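Local coordinates for protein putative histidinol-phosphate aminotransferase (PDB 3LY1) that probably acts as a pyridoxal-phosphate-dependent aminotransferase, with histidinol phosphate as its putative substrate, at residues R47-K50 against N51-L54; S195-I198 against T199-A202; S259-I262 against T263-K267. All coordinates share one frame; numbering follows the deposited sequence. Where two conformers were deposited one is given.

Interaction 1. Residues R47-K50 against N51-L54. With PLP (pyridoxal-5'-phosphate), chain M.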
loop_
_atom_site.group_PDB
_atom_site.type_symbol
_atom_site.label_atom_id
_atom_site.label_comp_id
_atom_site.label_asym_id
_atom_site.label_seq_id
_atom_site.Cartn_x
_atom_site.Cartn_y
_atom_site.Cartn_z
ATOM N N ARG A 47 -5.485 9.699 12.220
ATOM C CA ARG A 47 -4.725 10.666 11.431
ATOM C C ARG A 47 -3.694 9.949 10.572
ATOM O O ARG A 47 -3.286 8.848 10.859
ATOM C CB ARG A 47 -4.118 11.729 12.352
ATOM C CG ARG A 47 -5.217 12.562 12.969
ATOM C CD ARG A 47 -4.757 13.795 13.624
ATOM N NE ARG A 47 -5.776 14.351 14.523
ATOM C CZ ARG A 47 -6.789 15.131 14.159
ATOM N NH1 ARG A 47 -6.972 15.483 12.884
ATOM N NH2 ARG A 47 -7.636 15.567 15.078
ATOM N N TYR A 48 -3.326 10.583 9.468
ATOM C CA TYR A 48 -2.259 10.122 8.615
ATOM C C TYR A 48 -0.936 10.333 9.314
ATOM O O TYR A 48 -0.734 11.361 10.012
ATOM C CB TYR A 48 -2.254 10.903 7.293
ATOM C CG TYR A 48 -3.510 10.748 6.446
ATOM C CD1 TYR A 48 -3.714 9.601 5.702
ATOM C CD2 TYR A 48 -4.501 11.745 6.392
ATOM C CE1 TYR A 48 -4.824 9.438 4.967
ATOM C CE2 TYR A 48 -5.643 11.573 5.619
ATOM C CZ TYR A 48 -5.798 10.427 4.905
ATOM O OH TYR A 48 -6.930 10.205 4.124
ATOM N N ALA A 49 -0.032 9.367 9.123
ATOM C CA ALA A 49 1.280 9.374 9.759
ATOM C C ALA A 49 2.286 10.219 8.979
ATOM O O ALA A 49 3.428 9.777 8.771
ATOM C CB ALA A 49 1.815 7.925 9.917
ATOM N N LYS A 50 1.913 11.447 8.632
ATOM C CA LYS A 50 2.728 12.296 7.749
ATOM C C LYS A 50 4.140 12.614 8.249
ATOM O O LYS A 50 5.122 12.277 7.572
ATOM C CB LYS A 50 1.973 13.587 7.426
ATOM C CG LYS A 50 0.844 13.322 6.422
ATOM C CD LYS A 50 -0.072 14.528 6.264
ATOM C CE LYS A 50 -1.197 14.336 5.215
ATOM N NZ LYS A 50 -0.697 14.503 3.845
ATOM N N ASN A 51 4.264 13.219 9.429
ATOM C CA ASN A 51 5.595 13.518 9.936
ATOM C C ASN A 51 6.442 12.284 10.286
ATOM O O ASN A 51 7.668 12.280 10.115
ATOM C CB ASN A 51 5.525 14.419 11.158
ATOM C CG ASN A 51 6.880 14.947 11.532
ATOM O OD1 ASN A 51 7.483 15.730 10.784
ATOM N ND2 ASN A 51 7.402 14.479 12.645
ATOM N N GLU A 52 5.773 11.237 10.754
ATOM C CA GLU A 52 6.433 9.995 11.148
ATOM C C GLU A 52 7.043 9.315 9.924
ATOM O O GLU A 52 8.120 8.726 10.017
ATOM C CB GLU A 52 5.427 9.066 11.855
ATOM C CG GLU A 52 4.934 9.571 13.255
ATOM C CD GLU A 52 3.835 10.667 13.219
ATOM O OE1 GLU A 52 3.250 10.952 12.163
ATOM O OE2 GLU A 52 3.548 11.259 14.291
ATOM N N ILE A 53 6.337 9.392 8.795
ATOM C CA ILE A 53 6.834 8.875 7.503
ATOM C C ILE A 53 8.079 9.635 7.048
ATOM O O ILE A 53 9.030 9.040 6.542
ATOM C CB ILE A 53 5.742 8.889 6.468
ATOM C CG1 ILE A 53 4.777 7.724 6.763
ATOM C CG2 ILE A 53 6.308 8.844 4.992
ATOM C CD1 ILE A 53 3.404 7.809 6.028
ATOM N N LEU A 54 8.074 10.950 7.227
ATOM C CA LEU A 54 9.274 11.755 6.965
ATOM C C LEU A 54 10.435 11.287 7.844
ATOM O O LEU A 54 11.539 11.076 7.350
ATOM C CB LEU A 54 8.988 13.274 7.114
ATOM C CG LEU A 54 8.058 13.927 6.074
ATOM C CD1 LEU A 54 7.819 15.407 6.407
ATOM C CD2 LEU A 54 8.624 13.839 4.673
HETATM N N1 PLP M . -10.616 10.673 -2.258
HETATM C C2 PLP M . -10.924 11.896 -1.737
HETATM C C2A PLP M . -12.079 12.661 -2.302
HETATM C C3 PLP M . -10.159 12.372 -0.690
HETATM O O3 PLP M . -10.455 13.576 -0.151
HETATM C C4 PLP M . -9.081 11.623 -0.172
HETATM C C4A PLP M . -8.125 12.315 0.750
HETATM O O4A PLP M . -8.219 11.947 1.924
HETATM C C5 PLP M . -8.771 10.389 -0.724
HETATM C C6 PLP M . -9.568 9.938 -1.772
HETATM C C5A PLP M . -7.625 9.490 -0.289
HETATM O O4P PLP M . -7.857 8.929 1.015
HETATM P P PLP M . -7.291 7.529 1.472
HETATM O O1P PLP M . -6.059 7.044 0.719
HETATM O O2P PLP M . -8.463 6.609 1.431
HETATM O O3P PLP M . -6.961 7.669 2.938
HETATM O O HOH W 1 0.592 12.272 12.289
#
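Residues 47-50 lead into helix 50-63, where Ala49 packs against Ile53 and Glu52. Ahead of them, Tyr48 is linked to Glu52 by one water. The water donates to both Tyr48 O, at 2.8 Å, and Glu52 OE1, at 3.0 Å. The phenol ring of Tyr48 runs the other way, into the active site of the second subunit. Its OH donates to PLP O3P at 2.8 Å, and this oxygen lies in the plane of the ring, at its edge. Tyr48 OH is also hydrogen-bonded to Lys213 NZ of the second subunit.

Ala49 comes next, at the N-cap position and the centre of an inverse gamma turn. Its carbonyl receives the helical bond from Ile53, with Ile53 N at 2.9 Å from Ala49 O. CD1, at the end of the longer branch of Ile53, lies 4.2 Å from Ala49 CB. Glu52 folds back on the same residue. Its chain bends at chi2 (79°), which brings OE1 to 3.4 Å from Ala49 C. Phe246 and Val249 of helix 246-255 pack on this cluster.

Lys50 accepts the next helical bond, from Leu54 N to Lys50 O at 3.3 Å. Its side chain makes a cation-pi contact with Phe23 of the second subunit, and NZ is hydrogen-bonded to a citric acid, probably from the crystallisation liquor.

The Glu52 carboxylate sits in the first helical turn, where the helix N-terminus would probably favour its negative charge. Its water link to Tyr48 O ties the backbone of a cofactor-binding residue to that turn.

Interaction 2. Residues S195-I198 against T199-A202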
loop_
_atom_site.group_PDB
_atom_site.type_symbol
_atom_site.label_atom_id
_atom_site.label_comp_id
_atom_site.label_asym_id
_atom_site.label_seq_id
_atom_site.Cartn_x
_atom_site.Cartn_y
_atom_site.Cartn_z
ATOM N N SER A 195 24.258 -1.893 -1.553
ATOM C CA SER A 195 24.042 -0.541 -1.052
ATOM C C SER A 195 25.201 0.468 -1.210
ATOM O O SER A 195 24.956 1.617 -1.623
ATOM C CB SER A 195 23.588 -0.586 0.416
ATOM O OG SER A 195 23.087 0.678 0.795
ATOM N N PRO A 196 26.455 0.062 -0.890
ATOM C CA PRO A 196 27.507 1.061 -1.045
ATOM C C PRO A 196 27.696 1.557 -2.501
ATOM O O PRO A 196 28.139 2.688 -2.682
ATOM C CB PRO A 196 28.748 0.355 -0.507
ATOM C CG PRO A 196 28.213 -0.616 0.481
ATOM C CD PRO A 196 26.953 -1.125 -0.184
HETATM N N MSE A 197 27.350 0.757 -3.517
HETATM C CA MSE A 197 27.462 1.223 -4.904
HETATM C C MSE A 197 26.500 2.406 -5.170
HETATM O O MSE A 197 26.784 3.288 -5.973
HETATM C CB MSE A 197 27.227 0.073 -5.895
HETATM C CG MSE A 197 28.141 -1.154 -5.679
HETATM SE SE MSE A 197 30.030 -0.745 -5.781
HETATM C CE MSE A 197 30.597 -0.996 -3.930
ATOM N N ILE A 198 25.378 2.443 -4.475
ATOM C CA ILE A 198 24.419 3.560 -4.618
ATOM C C ILE A 198 24.925 4.805 -3.857
ATOM O O ILE A 198 24.895 5.946 -4.356
ATOM C CB ILE A 198 23.014 3.147 -4.129
ATOM C CG1 ILE A 198 22.475 1.981 -4.980
ATOM C CG2 ILE A 198 22.040 4.379 -4.120
ATOM C CD1 ILE A 198 21.293 1.197 -4.330
ATOM N N THR A 199 25.396 4.584 -2.640
ATOM C CA THR A 199 26.094 5.627 -1.886
ATOM C C THR A 199 27.216 6.284 -2.714
ATOM O O THR A 199 27.400 7.476 -2.635
ATOM C CB THR A 199 26.686 5.037 -0.625
ATOM O OG1 THR A 199 25.613 4.565 0.179
ATOM C CG2 THR A 199 27.570 6.035 0.149
ATOM N N GLN A 200 27.914 5.489 -3.523
ATOM C CA GLN A 200 29.030 5.967 -4.338
ATOM C C GLN A 200 28.576 6.572 -5.670
ATOM O O GLN A 200 29.414 7.023 -6.455
ATOM C CB GLN A 200 30.055 4.829 -4.540
ATOM C CG GLN A 200 30.711 4.432 -3.208
ATOM C CD GLN A 200 31.419 3.075 -3.217
ATOM O OE1 GLN A 200 31.528 2.406 -2.168
ATOM N NE2 GLN A 200 31.919 2.672 -4.374
ATOM N N GLY A 201 27.258 6.599 -5.904
ATOM C CA GLY A 201 26.655 7.356 -7.015
ATOM C C GLY A 201 26.087 6.578 -8.201
ATOM O O GLY A 201 25.700 7.208 -9.205
ATOM N N ALA A 202 25.990 5.240 -8.110
ATOM C CA ALA A 202 25.389 4.464 -9.211
ATOM C C ALA A 202 23.951 4.951 -9.555
ATOM O O ALA A 202 23.106 5.179 -8.667
ATOM C CB ALA A 202 25.374 2.934 -8.865
HETATM O O HOH W 2 25.515 2.151 1.643
HETATM O O HOH W 3 23.393 6.751 -6.517
#
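Residues 195-202 close helix 195-199 with a Schellman motif, in which Ala202 N donates to Met197 O at 3.0 Å and Gly201 N to Ile198 O at 2.9 Å. In the second bond, Gly201 N stands above the plane of the Ile198 carbonyl, 66° out of it. Gly201 takes a positive phi of 108°, the left-handed turn that ends the helix.

Gln200 folds back over the last turn. Its extended chain passes Pro196 O, with Gln200 CG 3.2 Å from that atom, and its OE1 ends 3.8 Å from Pro196 CB. In the conformer given, Met197, a selenomethionine, runs beside Gln200 with CE near its amide; with two conformers deposited, this contact is doubtful.

Ser195 and Thr199 meet through a water, at 3.0 Å from Ser195 OG and 2.8 Å from Thr199 OG1. Thr199 OG1 is placed for this beside its own backbone N (chi1 -63°). Ser195 OG is also hydrogen-bonded to His64 ND1. Ile198 points from the turn to the sheet, where it packs on Ile205 and Leu207 of strand 205-210.

A second water donates to Ile198 O at 2.8 Å and to Ala202 O at 2.7 Å. It spans the helix end and the outgoing chain. Met197 O and Ile198 O, at the end of the helix, are thus met by Ala202 N and by Gly201 N plus a water as the chain turns toward strand 205-210.

Interaction 3. Residues S259-I262 against T263-K267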
loop_
_atom_site.group_PDB
_atom_site.type_symbol
_atom_site.label_atom_id
_atom_site.label_comp_id
_atom_site.label_asym_id
_atom_site.label_seq_id
_atom_site.Cartn_x
_atom_site.Cartn_y
_atom_site.Cartn_z
ATOM N N SER A 259 18.521 -3.348 18.236
ATOM C CA SER A 259 19.571 -4.150 17.622
ATOM C C SER A 259 19.693 -5.541 18.277
ATOM O O SER A 259 20.092 -6.504 17.626
ATOM C CB SER A 259 20.896 -3.377 17.679
ATOM O OG SER A 259 21.297 -3.173 19.023
ATOM N N ALA A 260 19.348 -5.632 19.557
ATOM C CA ALA A 260 19.399 -6.893 20.285
ATOM C C ALA A 260 18.414 -7.890 19.654
ATOM O O ALA A 260 18.740 -9.081 19.470
ATOM C CB ALA A 260 19.071 -6.671 21.752
ATOM N N PHE A 261 17.218 -7.412 19.302
ATOM C CA PHE A 261 16.238 -8.279 18.659
ATOM C C PHE A 261 16.735 -8.804 17.309
ATOM O O PHE A 261 16.554 -9.970 17.014
ATOM C CB PHE A 261 14.857 -7.622 18.492
ATOM C CG PHE A 261 13.898 -8.479 17.720
ATOM C CD1 PHE A 261 13.209 -9.494 18.345
ATOM C CD2 PHE A 261 13.730 -8.303 16.343
ATOM C CE1 PHE A 261 12.329 -10.307 17.621
ATOM C CE2 PHE A 261 12.870 -9.102 15.625
ATOM C CZ PHE A 261 12.161 -10.109 16.271
ATOM N N ILE A 262 17.353 -7.951 16.497
ATOM C CA ILE A 262 17.808 -8.356 15.146
ATOM C C ILE A 262 18.851 -9.481 15.264
ATOM O O ILE A 262 18.790 -10.526 14.590
ATOM C CB ILE A 262 18.345 -7.128 14.379
ATOM C CG1 ILE A 262 17.189 -6.143 14.153
ATOM C CG2 ILE A 262 18.997 -7.504 13.042
ATOM C CD1 ILE A 262 16.073 -6.691 13.188
ATOM N N THR A 263 19.767 -9.299 16.208
ATOM C CA THR A 263 20.740 -10.352 16.541
ATOM C C THR A 263 20.068 -11.668 16.920
ATOM O O THR A 263 20.459 -12.715 16.430
ATOM C CB THR A 263 21.654 -9.881 17.674
ATOM O OG1 THR A 263 22.405 -8.763 17.186
ATOM C CG2 THR A 263 22.600 -11.014 18.138
ATOM N N TYR A 264 19.060 -11.594 17.781
ATOM C CA TYR A 264 18.304 -12.778 18.219
ATOM C C TYR A 264 17.528 -13.441 17.048
ATOM O O TYR A 264 17.484 -14.672 16.937
ATOM C CB TYR A 264 17.342 -12.384 19.358
ATOM C CG TYR A 264 16.321 -13.434 19.730
ATOM C CD1 TYR A 264 16.714 -14.689 20.212
ATOM C CD2 TYR A 264 14.964 -13.164 19.650
ATOM C CE1 TYR A 264 15.768 -15.663 20.551
ATOM C CE2 TYR A 264 14.005 -14.132 19.984
ATOM C CZ TYR A 264 14.411 -15.373 20.423
ATOM O OH TYR A 264 13.457 -16.311 20.753
ATOM N N SER A 265 16.903 -12.600 16.228
ATOM C CA SER A 265 16.146 -13.023 15.048
ATOM C C SER A 265 17.044 -13.861 14.117
ATOM O O SER A 265 16.658 -14.928 13.704
ATOM C CB SER A 265 15.544 -11.790 14.340
ATOM O OG SER A 265 14.749 -12.123 13.204
ATOM N N LYS A 266 18.260 -13.414 13.845
ATOM C CA LYS A 266 19.207 -14.186 13.024
ATOM C C LYS A 266 19.661 -15.488 13.732
ATOM O O LYS A 266 19.656 -16.583 13.148
ATOM C CB LYS A 266 20.454 -13.344 12.691
ATOM C CG LYS A 266 21.566 -14.161 12.067
ATOM C CD LYS A 266 22.659 -13.338 11.464
ATOM C CE LYS A 266 23.536 -14.208 10.586
ATOM N NZ LYS A 266 24.125 -15.341 11.358
ATOM N N LYS A 267 20.045 -15.359 15.001
ATOM C CA LYS A 267 20.574 -16.499 15.761
ATOM C C LYS A 267 19.560 -17.626 15.847
ATOM O O LYS A 267 19.914 -18.789 15.618
ATOM C CB LYS A 267 21.000 -16.073 17.165
ATOM C CG LYS A 267 21.586 -17.240 18.006
ATOM C CD LYS A 267 21.936 -16.827 19.457
ATOM C CE LYS A 267 22.959 -17.787 20.135
ATOM N NZ LYS A 267 22.985 -19.190 19.536
#
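The first turns of the long alpha-helix 259-283 form this contact, with Phe261 set against Tyr264 and Ser265. The backbone bonds run regularly from each residue to the one four places back. Ser265 N donates to Phe261 O at 2.8 Å, and Lys266 N to Ile262 O at 3.0 Å. Before them, Phe261 N donates to Asp258 OD1, just ahead of the helix.

Phe261 carries the side-chain contact. Its CG stands opposite the backbone N (chi1 175°), which sends the ring along the helix toward the following turn. Ser265 CB lies over one face of this ring, 4.0 Å from Phe261 CE2. Tyr264 approaches the same ring obliquely. Phe261 CD1 lies at the edge of the Tyr264 ring, near its plane, 4.3 Å from Tyr264 CD2. The meeting is plain apolar packing. Ser31 touches Phe261 from a loop, and Leu28 touches Tyr264.

Ser265 is buried, and its hydroxyl is held from outside the segments. Its OG is hydrogen-bonded to Ile214 O and Asn26 ND2. This fastens the helix to the residue right after the PLP-binding Lys213, whose side chain is about 8 Å from that of Ser265. Ile262 packs on Ile214 and His215 of the same loop. Lys266 NZ makes a salt bridge with Asp270, one turn further along, and a hydrogen bond with Asn187 OD1.

Thr263 lies on the exposed part of the helix. Its N donates to Ser259 O at 3.2 Å. Its hydroxyl turns back beside its backbone N (chi1 -64°), which puts Thr263 OG1 3.3 Å from the same Ser259 O.

How the interactions relate
The three contacts are separate local turns of one chain. Their centres lie 26 to 28 Å apart, and the nearest atoms of any two are about 15 Å or more apart. They relate to PLP in different ways. Interaction 1 touches a cofactor held mainly by the second subunit, including its Thr210 and Ser212. Interaction 3 lies behind the pocket of its own chain: Ser265 is bonded to the backbone of the residue after Lys213. Interaction 2 touches neither pocket. It ends the helix before strand 205-210, which finishes at the PLP-binding Thr210. Through interactions 1 and 3, one chain thus reaches toward both active sites of the dimer.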